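Local structure of purine nucleoside phosphorylase (Schistosoma mansoni, 5KO5) at residues A[12-17]-A[55-60]; A[67-72]-A[82-87]; A[162-167]-A[226-231]. The protein catalyses, as its enzyme class implies, the phosphorolysis of purine nucleosides to free base and ribose 1-phosphate, and binds cytosine in the crystal. All coordinates share one frame; numbering follows the deposited sequence.

Contact 1. Residues A[12-17]-A[55-60]; sequences ASMAAD and IPNFPK
Met-14 lays its side chain over the ring of Pro-56 and the amide of Asn-57, crossing each at about a right angle. Its CG is 3.8 Å from Pro-56 CB, and its CB is 3.7 Å from Asn-57 ND2. With CG anti to the backbone N (chi1 -176°) and the chain straight beyond it, the thioether runs out past both residues, and SD remains within 4.0 Å of Asn-57 ND2. That approach is packing; the amide nitrogen gives a hydrogen bond to Asn-11 O, one residue ahead of 12-17 on the same helix. The polar tie and the methionine thus hold Asn-57 to the helix together.

Ala-15 makes the closest approach of the interface, its methyl group against the loop backbone. Its CB lies 3.2 Å from Pro-56 O, 3.7 Å from Ile-55 CG2, and near the plane of the Phe-58 ring at its edge, with CD1 4.2 Å away. Ile-55 CD1 covers one face of that ring, above its centre. A type II beta turn from Ile-55 to Phe-58, closed by Phe-58 N to Ile-55 O, gathers these groups on one short bend. The turn belongs to the loop between strands 47-51 and 69-75; it packs on helix 9-23, while helix 95-108 meets both partners, through Val-104 at Ala-15 and Leu-100 at Phe-58.

Contact 2. Residues A[67-72]-A[82-87]; sequences VGNLVL and AMQGRL
Asn-69 and Gln-84 face each other as an antiparallel hydrogen-bonded pair, joined by two backbone bonds and a third between their amides. Asn-69 ND2 donates to Gln-84 OE1 at 3.0 Å, almost straight at 174°. The acceptor lies in the amide plane of Asn-69, although the two amide planes are turned 56° apart. The extended Gln-84 chain, CG anti to the backbone N, carries OE1 alongside its partner and within 4.0 Å of Val-71 CG2.

The tightly packed part lies further along the strands. Val-71 and Ala-82 form a second hydrogen-bonded pair, with Ala-82 N 2.7 Å from Val-71 O. On the other face, Leu-70 CD1 meets Met-83 CG at 4.0 Å, both side chains being buried.

Toward solvent the pairing gives way to loop. The exposed Val-67 crosses Gln-84 with CG2 3.7 Å from OE1, and Gly-85 CA makes a CH...O contact of 3.4 Å with Val-67 O. Gly-85 turns the chain out of the strand with a positive phi (108°). This is a classic beta hairpin, whose strands 69-75 and 78-84 belong to the mixed central sheet of the phosphorylase superfamily fold.

Contact 3. Residues A[162-167]-A[226-231]; sequences PDLSNA and EVIIAC
Cys-231 points its thiol from the helix toward the 162-167 loop, where it meets Asp-163, Leu-164 and Ala-167. SG is anti to the backbone N (chi1 -180°), a setting that carries the sulfur outward to the loop. It comes within 3.5 Å of Asp-163 O, 3.9 Å of Leu-164 CD2 and 4.3 Å of Ala-167 CB. The sulfur therefore meets one carbonyl oxygen and two apolar groups.

Val-227 and Ile-228 extend the helix side of the contact. From the loop, Leu-164 divides its branches: CD2 turns to the sulfur, while CD1 approaches Ile-228 CG1 at 4.2 Å. Ala-167 also meets Val-227, with its CB 3.9 Å from Val-227 CG1, the branch anti to the backbone N. Val-227, Ile-228 and Cys-231 thus present one helical face to the loop, the valine and cysteine a single turn apart.

The loop keeps its shape by bonds of its own. Ser-165 OG donates to the syn lone pair of Asp-163 OD1 at 2.8 Å, a weak bond runs from Ser-165 N to Asp-163 OD2, and Ala-167 N bonds to Leu-164 O. Asp-163 OD1 also receives a weak hydrogen bond from Ile-257 N of the second subunit, whose Thr-201 packs on Leu-164 and Ile-228. These contacts place the loop-on-helix packing at a subunit interface of the trimer. Ile-257 lines the cytosine pocket, so the border runs close to the neighbour's ligand site, as in the trimeric PNPs.

How the contacts relate
The three contacts illustrate how chemistry follows position. Contact 1, farthest from the chain centre, sets a turn against a helix by apolar packing, and contact 3 does likewise with a loop and a helix at a subunit border. Contact 3 is buried, contacts 1 and 2 only partly so. Contact 2 instead joins neighbouring strands by regular backbone bonds, with one side-chain amide bond added. Contacts 1 and 2 touch directly: Pro-59 CG lies 3.5 Å from Leu-87 CD1, and Ile-55 and Phe-58 pack on Leu-70. Contacts 2 and 3 have centres about 22 Å apart yet are bridged by charge, Arg-86 NE to Glu-226 OE2 at 3.2 Å. Contacts 1 and 3 do not touch.

Contact 1. Residues A[12-17]-A[55-60]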
loop_
_atom_site.group_PDB
_atom_site.type_symbol
_atom_site.label_atom_id
_atom_site.label_comp_id
_atom_site.label_asym_id
_atom_site.label_seq_id
_atom_site.Cartn_x
_atom_site.Cartn_y
_atom_site.Cartn_z
ATOM N N ALA A 12 -19.740 5.319 18.937
ATOM C CA ALA A 12 -18.785 5.354 20.038
ATOM C C ALA A 12 -19.466 5.774 21.335
ATOM O O ALA A 12 -19.121 5.269 22.413
ATOM C CB ALA A 12 -17.619 6.288 19.706
ATOM N N SER A 13 -20.447 6.686 21.254
ATOM C CA SER A 13 -21.178 7.119 22.446
ATOM C C SER A 13 -21.959 5.967 23.065
ATOM O O SER A 13 -22.032 5.836 24.289
ATOM C CB SER A 13 -22.146 8.254 22.096
ATOM O OG SER A 13 -21.487 9.459 21.743
ATOM N N MET A 14 -22.566 5.130 22.224
ATOM C CA MET A 14 -23.342 4.012 22.748
ATOM C C MET A 14 -22.445 3.026 23.486
ATOM O O MET A 14 -22.818 2.508 24.548
ATOM C CB MET A 14 -24.109 3.321 21.624
ATOM C CG MET A 14 -25.018 2.209 22.121
ATOM S SD MET A 14 -26.060 1.497 20.838
ATOM C CE MET A 14 -27.107 0.427 21.823
ATOM N N ALA A 15 -21.250 2.772 22.948
ATOM C CA ALA A 15 -20.292 1.916 23.637
ATOM C C ALA A 15 -19.826 2.548 24.943
ATOM O O ALA A 15 -19.736 1.866 25.972
ATOM C CB ALA A 15 -19.100 1.623 22.722
ATOM N N ALA A 16 -19.527 3.848 24.925
ATOM C CA ALA A 16 -19.053 4.501 26.142
ATOM C C ALA A 16 -20.136 4.530 27.215
ATOM O O ALA A 16 -19.845 4.343 28.405
ATOM C CB ALA A 16 -18.525 5.901 25.819
ATOM N N ASP A 17 -21.396 4.740 26.816
ATOM C CA ASP A 17 -22.501 4.716 27.773
ATOM C C ASP A 17 -22.576 3.378 28.496
ATOM O O ASP A 17 -22.748 3.328 29.721
ATOM C CB ASP A 17 -23.820 4.988 27.054
ATOM C CG ASP A 17 -24.005 6.443 26.698
ATOM O OD1 ASP A 17 -23.240 7.285 27.214
ATOM O OD2 ASP A 17 -24.925 6.744 25.909
ATOM N N ILE A 55 -19.926 -5.274 24.649
ATOM C CA ILE A 55 -19.969 -3.821 24.503
ATOM C C ILE A 55 -20.664 -3.494 23.185
ATOM O O ILE A 55 -20.196 -3.951 22.128
ATOM C CB ILE A 55 -18.572 -3.200 24.544
ATOM C CG1 ILE A 55 -17.834 -3.609 25.826
ATOM C CG2 ILE A 55 -18.675 -1.669 24.432
ATOM C CD1 ILE A 55 -16.370 -3.203 25.792
ATOM N N PRO A 56 -21.727 -2.694 23.194
ATOM C CA PRO A 56 -22.373 -2.306 21.933
ATOM C C PRO A 56 -21.383 -1.679 20.966
ATOM O O PRO A 56 -20.589 -0.808 21.331
ATOM C CB PRO A 56 -23.431 -1.288 22.375
ATOM C CG PRO A 56 -23.696 -1.600 23.800
ATOM C CD PRO A 56 -22.398 -2.110 24.369
ATOM N N ASN A 57 -21.407 -2.162 19.727
ATOM C CA ASN A 57 -20.646 -1.655 18.596
ATOM C C ASN A 57 -19.165 -1.998 18.641
ATOM O O ASN A 57 -18.437 -1.548 17.753
ATOM C CB ASN A 57 -20.798 -0.140 18.368
ATOM C CG ASN A 57 -22.235 0.262 18.189
ATOM O OD1 ASN A 57 -22.994 -0.418 17.494
ATOM N ND2 ASN A 57 -22.637 1.346 18.841
ATOM N N PHE A 58 -18.685 -2.758 19.624
ATOM C CA PHE A 58 -17.289 -3.151 19.590
ATOM C C PHE A 58 -17.074 -4.178 18.482
ATOM O O PHE A 58 -17.982 -4.940 18.147
ATOM C CB PHE A 58 -16.834 -3.711 20.938
ATOM C CG PHE A 58 -15.916 -2.782 21.686
ATOM C CD1 PHE A 58 -16.324 -1.494 21.997
ATOM C CD2 PHE A 58 -14.640 -3.182 22.055
ATOM C CE1 PHE A 58 -15.488 -0.619 22.678
ATOM C CE2 PHE A 58 -13.792 -2.310 22.734
ATOM C CZ PHE A 58 -14.217 -1.029 23.045
ATOM N N PRO A 59 -15.885 -4.194 17.882
ATOM C CA PRO A 59 -15.620 -5.125 16.773
ATOM C C PRO A 59 -15.680 -6.587 17.193
ATOM O O PRO A 59 -15.262 -6.961 18.291
ATOM C CB PRO A 59 -14.210 -4.737 16.308
ATOM C CG PRO A 59 -13.642 -3.897 17.406
ATOM C CD PRO A 59 -14.783 -3.247 18.107
ATOM N N LYS A 60 -16.205 -7.411 16.290
ATOM C CA LYS A 60 -16.221 -8.852 16.495
ATOM C C LYS A 60 -14.811 -9.408 16.320
ATOM O O LYS A 60 -14.157 -9.153 15.307
ATOM C CB LYS A 60 -17.160 -9.489 15.470
ATOM C CG LYS A 60 -17.281 -11.004 15.568
ATOM C CD LYS A 60 -18.392 -11.513 14.656
ATOM C CE LYS A 60 -18.570 -13.016 14.769
ATOM N NZ LYS A 60 -18.953 -13.427 16.149
#

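Contact 2. Residues A[67-72]-A[82-87]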
loop_
_atom_site.group_PDB
_atom_site.type_symbol
_atom_site.label_atom_id
_atom_site.label_comp_id
_atom_site.label_asym_id
_atom_site.label_seq_id
_atom_site.Cartn_x
_atom_site.Cartn_y
_atom_site.Cartn_z
ATOM N N VAL A 67 -8.125 -13.612 23.758
ATOM C CA VAL A 67 -8.778 -12.732 24.723
ATOM C C VAL A 67 -9.210 -11.420 24.071
ATOM O O VAL A 67 -8.573 -10.914 23.136
ATOM C CB VAL A 67 -7.867 -12.501 25.944
ATOM C CG1 VAL A 67 -6.641 -11.683 25.554
ATOM C CG2 VAL A 67 -8.637 -11.840 27.086
ATOM N N GLY A 68 -10.310 -10.865 24.571
ATOM C CA GLY A 68 -10.799 -9.582 24.104
ATOM C C GLY A 68 -11.624 -8.876 25.162
ATOM O O GLY A 68 -12.853 -9.002 25.183
ATOM N N ASN A 69 -10.958 -8.146 26.062
ATOM C CA ASN A 69 -11.610 -7.482 27.181
ATOM C C ASN A 69 -11.113 -6.052 27.287
ATOM O O ASN A 69 -9.944 -5.770 27.010
ATOM C CB ASN A 69 -11.249 -8.141 28.517
ATOM C CG ASN A 69 -11.768 -9.553 28.644
ATOM O OD1 ASN A 69 -12.919 -9.842 28.306
ATOM N ND2 ASN A 69 -10.926 -10.440 29.151
ATOM N N LEU A 70 -12.009 -5.155 27.683
ATOM C CA LEU A 70 -11.631 -3.846 28.192
ATOM C C LEU A 70 -11.544 -3.951 29.709
ATOM O O LEU A 70 -12.471 -4.455 30.349
ATOM C CB LEU A 70 -12.703 -2.827 27.816
ATOM C CG LEU A 70 -12.268 -1.418 27.435
ATOM C CD1 LEU A 70 -11.338 -1.448 26.224
ATOM C CD2 LEU A 70 -13.498 -0.569 27.146
ATOM N N VAL A 71 -10.434 -3.497 30.282
ATOM C CA VAL A 71 -10.205 -3.583 31.721
ATOM C C VAL A 71 -10.031 -2.171 32.265
ATOM O O VAL A 71 -9.159 -1.426 31.802
ATOM C CB VAL A 71 -8.987 -4.461 32.051
ATOM C CG1 VAL A 71 -8.836 -4.623 33.559
ATOM C CG2 VAL A 71 -9.109 -5.820 31.363
ATOM N N LEU A 72 -10.862 -1.800 33.236
ATOM C CA LEU A 72 -10.807 -0.483 33.850
ATOM C C LEU A 72 -10.504 -0.617 35.332
ATOM O O LEU A 72 -10.943 -1.567 35.990
ATOM C CB LEU A 72 -12.131 0.275 33.686
ATOM C CG LEU A 72 -12.499 0.627 32.242
ATOM C CD1 LEU A 72 -13.437 -0.411 31.650
ATOM C CD2 LEU A 72 -13.100 2.017 32.169
ATOM N N ALA A 82 -7.685 -0.283 29.789
ATOM C CA ALA A 82 -6.735 -1.075 29.017
ATOM C C ALA A 82 -7.466 -1.933 27.997
ATOM O O ALA A 82 -8.539 -2.472 28.283
ATOM C CB ALA A 82 -5.947 -2.012 29.937
ATOM N N MET A 83 -6.864 -2.097 26.818
ATOM C CA MET A 83 -7.328 -3.101 25.865
ATOM C C MET A 83 -6.556 -4.388 26.111
ATOM O O MET A 83 -5.339 -4.435 25.919
ATOM C CB MET A 83 -7.142 -2.629 24.426
ATOM C CG MET A 83 -7.991 -1.430 24.089
ATOM S SD MET A 83 -8.007 -1.010 22.333
ATOM C CE MET A 83 -9.017 -2.342 21.668
ATOM N N GLN A 84 -7.260 -5.431 26.548
ATOM C CA GLN A 84 -6.667 -6.747 26.743
ATOM C C GLN A 84 -7.041 -7.582 25.523
ATOM O O GLN A 84 -8.150 -8.111 25.433
ATOM C CB GLN A 84 -7.189 -7.375 28.029
ATOM C CG GLN A 84 -6.459 -8.632 28.419
ATOM C CD GLN A 84 -6.977 -9.191 29.712
ATOM O OE1 GLN A 84 -8.182 -9.387 29.879
ATOM N NE2 GLN A 84 -6.072 -9.441 30.647
ATOM N N GLY A 85 -6.113 -7.695 24.581
ATOM C CA GLY A 85 -6.452 -8.266 23.295
ATOM C C GLY A 85 -6.482 -7.185 22.235
ATOM O O GLY A 85 -7.535 -6.647 21.883
ATOM N N ARG A 86 -5.302 -6.860 21.735
ATOM C CA ARG A 86 -5.121 -5.790 20.773
ATOM C C ARG A 86 -5.684 -6.186 19.409
ATOM O O ARG A 86 -5.646 -7.351 19.012
ATOM C CB ARG A 86 -3.623 -5.564 20.638
ATOM C CG ARG A 86 -3.219 -4.401 19.829
ATOM C CD ARG A 86 -1.732 -4.302 19.928
ATOM N NE ARG A 86 -1.268 -2.989 19.527
ATOM C CZ ARG A 86 -0.064 -2.529 19.819
ATOM N NH1 ARG A 86 0.780 -3.288 20.510
ATOM N NH2 ARG A 86 0.288 -1.322 19.419
ATOM N N LEU A 87 -6.202 -5.201 18.686
ATOM C CA LEU A 87 -6.700 -5.420 17.335
ATOM C C LEU A 87 -5.604 -5.033 16.352
ATOM O O LEU A 87 -5.183 -3.873 16.316
ATOM C CB LEU A 87 -7.949 -4.581 17.087
ATOM C CG LEU A 87 -9.054 -4.739 18.128
ATOM C CD1 LEU A 87 -10.163 -3.746 17.825
ATOM C CD2 LEU A 87 -9.576 -6.155 18.127
#

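Contact 3. Residues A[162-167]-A[226-231]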
loop_
_atom_site.group_PDB
_atom_site.type_symbol
_atom_site.label_atom_id
_atom_site.label_comp_id
_atom_site.label_asym_id
_atom_site.label_seq_id
_atom_site.Cartn_x
_atom_site.Cartn_y
_atom_site.Cartn_z
ATOM N N PRO A 162 -5.216 15.497 9.595
ATOM C CA PRO A 162 -4.399 15.737 10.793
ATOM C C PRO A 162 -2.929 15.866 10.443
ATOM O O PRO A 162 -2.421 15.179 9.553
ATOM C CB PRO A 162 -4.624 14.490 11.652
ATOM C CG PRO A 162 -5.700 13.714 11.007
ATOM C CD PRO A 162 -5.843 14.169 9.594
ATOM N N ASP A 163 -2.248 16.737 11.177
ATOM C CA ASP A 163 -0.798 16.813 11.165
ATOM C C ASP A 163 -0.245 15.856 12.211
ATOM O O ASP A 163 -0.756 15.782 13.332
ATOM C CB ASP A 163 -0.362 18.237 11.502
ATOM C CG ASP A 163 1.107 18.331 11.800
ATOM O OD1 ASP A 163 1.905 18.333 10.848
ATOM O OD2 ASP A 163 1.464 18.393 12.994
ATOM N N LEU A 164 0.801 15.120 11.840
ATOM C CA LEU A 164 1.387 14.116 12.719
ATOM C C LEU A 164 2.713 14.551 13.319
ATOM O O LEU A 164 3.405 13.721 13.928
ATOM C CB LEU A 164 1.554 12.799 11.961
ATOM C CG LEU A 164 0.258 12.222 11.389
ATOM C CD1 LEU A 164 0.557 10.960 10.605
ATOM C CD2 LEU A 164 -0.743 11.916 12.499
ATOM N N SER A 165 3.072 15.830 13.170
ATOM C CA SER A 165 4.367 16.331 13.629
ATOM C C SER A 165 4.539 16.188 15.134
ATOM O O SER A 165 5.672 16.085 15.618
ATOM C CB SER A 165 4.531 17.797 13.227
ATOM O OG SER A 165 4.456 17.946 11.819
ATOM N N ASN A 166 3.442 16.194 15.892
ATOM C CA ASN A 166 3.491 16.032 17.341
ATOM C C ASN A 166 2.687 14.816 17.786
ATOM O O ASN A 166 2.114 14.800 18.878
ATOM C CB ASN A 166 3.029 17.298 18.063
ATOM C CG ASN A 166 3.822 18.524 17.650
ATOM O OD1 ASN A 166 3.252 19.560 17.307
ATOM N ND2 ASN A 166 5.145 18.407 17.671
ATOM N N ALA A 167 2.654 13.782 16.945
ATOM C CA ALA A 167 1.917 12.570 17.284
ATOM C C ALA A 167 2.514 11.873 18.497
ATOM O O ALA A 167 1.775 11.293 19.299
ATOM C CB ALA A 167 1.907 11.625 16.088
ATOM N N GLU A 226 -3.255 3.078 15.768
ATOM C CA GLU A 226 -3.779 3.612 17.022
ATOM C C GLU A 226 -3.252 5.009 17.279
ATOM O O GLU A 226 -3.999 5.874 17.758
ATOM C CB GLU A 226 -3.391 2.700 18.188
ATOM C CG GLU A 226 -4.058 1.353 18.166
ATOM C CD GLU A 226 -3.178 0.273 17.586
ATOM O OE1 GLU A 226 -2.497 0.550 16.586
ATOM O OE2 GLU A 226 -3.173 -0.856 18.130
ATOM N N VAL A 227 -1.964 5.240 16.997
ATOM C CA VAL A 227 -1.372 6.566 17.148
ATOM C C VAL A 227 -2.139 7.592 16.330
ATOM O O VAL A 227 -2.410 8.705 16.799
ATOM C CB VAL A 227 0.117 6.542 16.748
ATOM C CG1 VAL A 227 0.670 7.960 16.697
ATOM C CG2 VAL A 227 0.928 5.693 17.722
ATOM N N ILE A 228 -2.494 7.240 15.092
ATOM C CA ILE A 228 -3.158 8.193 14.214
ATOM C C ILE A 228 -4.564 8.492 14.712
ATOM O O ILE A 228 -4.987 9.650 14.732
ATOM C CB ILE A 228 -3.128 7.678 12.770
ATOM C CG1 ILE A 228 -1.700 7.806 12.236
ATOM C CG2 ILE A 228 -4.130 8.426 11.879
ATOM C CD1 ILE A 228 -1.470 7.146 10.865
ATOM N N ILE A 229 -5.305 7.465 15.141
ATOM C CA ILE A 229 -6.652 7.719 15.652
ATOM C C ILE A 229 -6.585 8.574 16.909
ATOM O O ILE A 229 -7.376 9.511 17.078
ATOM C CB ILE A 229 -7.418 6.397 15.876
ATOM C CG1 ILE A 229 -7.586 5.636 14.556
ATOM C CG2 ILE A 229 -8.788 6.691 16.510
ATOM C CD1 ILE A 229 -8.258 6.441 13.424
ATOM N N ALA A 230 -5.627 8.285 17.793
ATOM C CA ALA A 230 -5.457 9.085 19.004
ATOM C C ALA A 230 -5.101 10.529 18.660
ATOM O O ALA A 230 -5.710 11.475 19.187
ATOM C CB ALA A 230 -4.376 8.459 19.887
ATOM N N CYS A 231 -4.122 10.716 17.768
ATOM C CA CYS A 231 -3.709 12.060 17.376
ATOM C C CYS A 231 -4.873 12.824 16.757
ATOM O O CYS A 231 -5.076 14.012 17.040
ATOM C CB CYS A 231 -2.545 11.946 16.391
ATOM S SG CYS A 231 -1.892 13.528 15.805
#